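Side-chain contact in type VI secretion system-associated protein TagF (Pseudomonas aeruginosa PAO1, PDB 2QNU), which probably acts as an accessory, regulatory component of the type VI secretion system: residues B[57-62]-B[114-119]. Numbering follows the deposited sequence.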
ATOM      1  N   LEU B  57     -21.509  10.346  -4.728  1.00 36.42           N
ATOM      2  CA  LEU B  57     -21.081  10.613  -3.381  1.00 35.44           C
ATOM      3  C   LEU B  57     -19.749   9.865  -3.267  1.00 35.53           C
ATOM      4  O   LEU B  57     -19.665   8.670  -3.693  1.00 35.43           O
ATOM      5  CB  LEU B  57     -22.106  10.081  -2.375  1.00 36.15           C
ATOM      6  CG  LEU B  57     -23.309  11.025  -2.154  1.00 37.57           C
ATOM      7  CD1 LEU B  57     -24.253  11.054  -3.379  1.00 38.64           C
ATOM      8  CD2 LEU B  57     -24.034  10.618  -0.913  1.00 37.36           C
ATOM      9  N   TRP B  58     -18.709  10.602  -2.805  1.00 35.28           N
ATOM     10  CA  TRP B  58     -17.396  10.051  -2.617  1.00 34.42           C
ATOM     11  C   TRP B  58     -17.072   9.894  -1.136  1.00 32.91           C
ATOM     12  O   TRP B  58     -17.065  10.807  -0.365  1.00 34.29           O
ATOM     13  CB  TRP B  58     -16.371  10.915  -3.318  1.00 33.74           C
ATOM     14  CG  TRP B  58     -16.548  10.908  -4.780  1.00 31.59           C
ATOM     15  CD1 TRP B  58     -17.085  11.894  -5.531  1.00 32.55           C
ATOM     16  CD2 TRP B  58     -16.144   9.891  -5.674  1.00 34.14           C
ATOM     17  NE1 TRP B  58     -17.078  11.540  -6.867  1.00 33.62           N
ATOM     18  CE2 TRP B  58     -16.477  10.325  -6.984  1.00 35.39           C
ATOM     19  CE3 TRP B  58     -15.462   8.684  -5.518  1.00 34.98           C
ATOM     20  CZ2 TRP B  58     -16.213   9.565  -8.108  1.00 36.66           C
ATOM     21  CZ3 TRP B  58     -15.244   7.911  -6.622  1.00 35.93           C
ATOM     22  CH2 TRP B  58     -15.627   8.351  -7.905  1.00 36.60           C
ATOM     23  N   ARG B  59     -16.817   8.672  -0.777  1.00 33.68           N
ATOM     24  CA  ARG B  59     -16.244   8.322   0.514  1.00 34.48           C
ATOM     25  C   ARG B  59     -14.722   8.595   0.392  1.00 34.71           C
ATOM     26  O   ARG B  59     -14.177   8.437  -0.665  1.00 34.22           O
ATOM     27  CB  ARG B  59     -16.441   6.848   0.734  1.00 33.06           C
ATOM     28  CG  ARG B  59     -17.875   6.414   0.656  1.00 31.91           C
ATOM     29  CD  ARG B  59     -18.037   4.934   0.541  1.00 35.80           C
ATOM     30  NE  ARG B  59     -19.454   4.580   0.321  1.00 38.69           N
ATOM     31  CZ  ARG B  59     -19.914   3.332   0.240  1.00 40.27           C
ATOM     32  NH1 ARG B  59     -19.108   2.305   0.451  1.00 44.22           N
ATOM     33  NH2 ARG B  59     -21.192   3.103   0.024  1.00 42.59           N
ATOM     34  N   PHE B  60     -14.096   9.054   1.463  1.00 34.46           N
ATOM     35  CA  PHE B  60     -12.704   9.335   1.431  1.00 34.96           C
ATOM     36  C   PHE B  60     -11.971   9.038   2.742  1.00 34.50           C
ATOM     37  O   PHE B  60     -12.539   9.059   3.819  1.00 33.04           O
ATOM     38  CB  PHE B  60     -12.480  10.799   1.043  1.00 35.61           C
ATOM     39  CG  PHE B  60     -13.069  11.789   2.017  1.00 37.15           C
ATOM     40  CD1 PHE B  60     -12.369  12.187   3.157  1.00 35.31           C
ATOM     41  CD2 PHE B  60     -14.306  12.365   1.769  1.00 37.11           C
ATOM     42  CE1 PHE B  60     -12.913  13.109   4.031  1.00 36.03           C
ATOM     43  CE2 PHE B  60     -14.869  13.262   2.632  1.00 35.23           C
ATOM     44  CZ  PHE B  60     -14.207  13.648   3.757  1.00 37.31           C
ATOM     45  N   ALA B  61     -10.669   8.811   2.583  1.00 34.86           N
ATOM     46  CA  ALA B  61      -9.715   8.813   3.670  1.00 35.09           C
ATOM     47  C   ALA B  61      -8.455   9.566   3.251  1.00 34.72           C
ATOM     48  O   ALA B  61      -7.825   9.269   2.219  1.00 35.91           O
ATOM     49  CB  ALA B  61      -9.391   7.437   4.027  1.00 36.11           C
ATOM     50  N   ILE B  62      -8.158  10.580   4.032  1.00 35.36           N
ATOM     51  CA  ILE B  62      -7.089  11.529   3.788  1.00 36.82           C
ATOM     52  C   ILE B  62      -6.021  11.458   4.886  1.00 36.93           C
ATOM     53  O   ILE B  62      -6.307  11.551   6.067  1.00 36.58           O
ATOM     54  CB  ILE B  62      -7.663  12.894   3.693  1.00 36.22           C
ATOM     55  CG1 ILE B  62      -8.652  12.881   2.463  1.00 38.73           C
ATOM     56  CG2 ILE B  62      -6.555  13.964   3.593  1.00 35.95           C
ATOM     57  CD1 ILE B  62      -9.473  14.107   2.346  1.00 39.87           C
ATOM     58  N   GLN B 114     -24.087   4.497   6.380  1.00 37.27           N
ATOM     59  CA  GLN B 114     -24.842   5.327   7.314  1.00 37.81           C
ATOM     60  C   GLN B 114     -24.600   6.795   7.052  1.00 36.06           C
ATOM     61  O   GLN B 114     -25.513   7.577   7.132  1.00 35.59           O
ATOM     62  CB  GLN B 114     -24.475   5.087   8.791  1.00 37.76           C
ATOM     63  CG  GLN B 114     -24.555   3.651   9.241  1.00 41.41           C
ATOM     64  CD  GLN B 114     -24.152   3.434  10.737  1.00 44.81           C
ATOM     65  OE1 GLN B 114     -24.418   4.293  11.607  1.00 52.27           O
ATOM     66  NE2 GLN B 114     -23.543   2.256  11.031  1.00 51.67           N
ATOM     67  N   VAL B 115     -23.354   7.203   6.801  1.00 35.26           N
ATOM     68  CA  VAL B 115     -23.099   8.592   6.541  1.00 34.98           C
ATOM     69  C   VAL B 115     -23.788   9.001   5.247  1.00 35.19           C
ATOM     70  O   VAL B 115     -24.364  10.077   5.185  1.00 35.78           O
ATOM     71  CB  VAL B 115     -21.580   8.945   6.443  1.00 34.17           C
ATOM     72  CG1 VAL B 115     -21.432  10.336   5.904  1.00 33.45           C
ATOM     73  CG2 VAL B 115     -20.933   8.835   7.810  1.00 35.16           C
ATOM     74  N   GLU B 116     -23.674   8.180   4.209  1.00 35.88           N
ATOM     75  CA  GLU B 116     -24.363   8.483   2.913  1.00 36.68           C
ATOM     76  C   GLU B 116     -25.869   8.637   3.097  1.00 36.59           C
ATOM     77  O   GLU B 116     -26.487   9.536   2.529  1.00 36.70           O
ATOM     78  CB  GLU B 116     -24.117   7.390   1.885  1.00 37.36           C
ATOM     79  CG  GLU B 116     -22.660   7.334   1.340  1.00 37.50           C
ATOM     80  CD  GLU B 116     -22.487   6.205   0.348  1.00 41.07           C
ATOM     81  OE1 GLU B 116     -23.385   5.324   0.326  1.00 46.83           O
ATOM     82  OE2 GLU B 116     -21.475   6.176  -0.437  1.00 44.80           O
ATOM     83  N   SER B 117     -26.471   7.782   3.917  1.00 36.19           N
ATOM     84  CA  SER B 117     -27.936   7.928   4.155  1.00 37.79           C
ATOM     85  C   SER B 117     -28.240   9.265   4.813  1.00 38.02           C
ATOM     86  O   SER B 117     -29.254   9.929   4.522  1.00 37.94           O
ATOM     87  CB  SER B 117     -28.459   6.731   4.937  1.00 36.64           C
ATOM     88  OG  SER B 117     -29.613   7.081   5.627  1.00 45.17           O
ATOM     89  N   LEU B 118     -27.340   9.756   5.666  1.00 38.19           N
ATOM     90  CA  LEU B 118     -27.637  11.033   6.316  1.00 36.79           C
ATOM     91  C   LEU B 118     -27.549  12.190   5.336  1.00 35.61           C
ATOM     92  O   LEU B 118     -28.373  13.055   5.336  1.00 34.03           O
ATOM     93  CB  LEU B 118     -26.713  11.301   7.510  1.00 37.31           C
ATOM     94  CG  LEU B 118     -26.976  10.451   8.737  1.00 40.33           C
ATOM     95  CD1 LEU B 118     -26.006  10.898   9.796  1.00 43.28           C
ATOM     96  CD2 LEU B 118     -28.424  10.549   9.222  1.00 41.62           C
ATOM     97  N   LEU B 119     -26.485  12.234   4.546  1.00 35.82           N
ATOM     98  CA  LEU B 119     -26.353  13.253   3.505  1.00 35.47           C
ATOM     99  C   LEU B 119     -27.576  13.220   2.538  1.00 36.26           C
ATOM    100  O   LEU B 119     -28.053  14.273   2.092  1.00 37.16           O
ATOM    101  CB  LEU B 119     -25.101  12.980   2.699  1.00 34.81           C
ATOM    102  CG  LEU B 119     -23.717  13.215   3.373  1.00 35.10           C
ATOM    103  CD1 LEU B 119     -22.545  12.686   2.513  1.00 36.87           C
ATOM    104  CD2 LEU B 119     -23.504  14.640   3.618  1.00 36.24           C
TER
HETATM  105  O   HOH W   1     -21.155   6.311  -3.104  1.00 31.55           O
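Leu57 and Glu116 hold the nearest pair of CA atoms across the two segments, 7.4 Å apart, where the start of 57-62 meets one side of the 114-119 part of helix 110-121. The main link is a salt bridge between Arg59 and Glu116. Arg59 presents the NE side of its guanidinium, and its extended chain crosses that of Glu116 at about a right angle. NE of Arg59 donates to OE2 of Glu116 at 2.7 Å. NH2 of Arg59 donates to OE1 of Glu116 at 3.1 Å and adds a weak bond to OE2. Both oxygens lie close to the guanidinium plane, but the two flat groups are turned 56° apart. NE sits above the carboxylate plane, 63° out of it at OE2. Glu116 gets there with CG anti to its carbonyl carbon (chi1 -70°) and a straight chain beyond. A water donates to both OE2 of Glu116 and the carbonyl O of Leu57. OE2 thus takes NE and the water, with the weak NH2 bond in addition. Beside this polar group, Leu57 CD2 packs 4.2 Å from Glu116 CG and 4.3 Å from Leu119 CD1. Arg186 forms a second salt bridge with OE1 of Glu116, and the shared carboxylate probably offsets the closeness of the two arginines. Helix 110-121 lies against the antiparallel sheet, with Val115 and Leu119 resting on strands 71-77 and 89-95. Strand 58-62 runs between strands 71-77 and 180-185, so the salt bridge ties the helix to an interior strand.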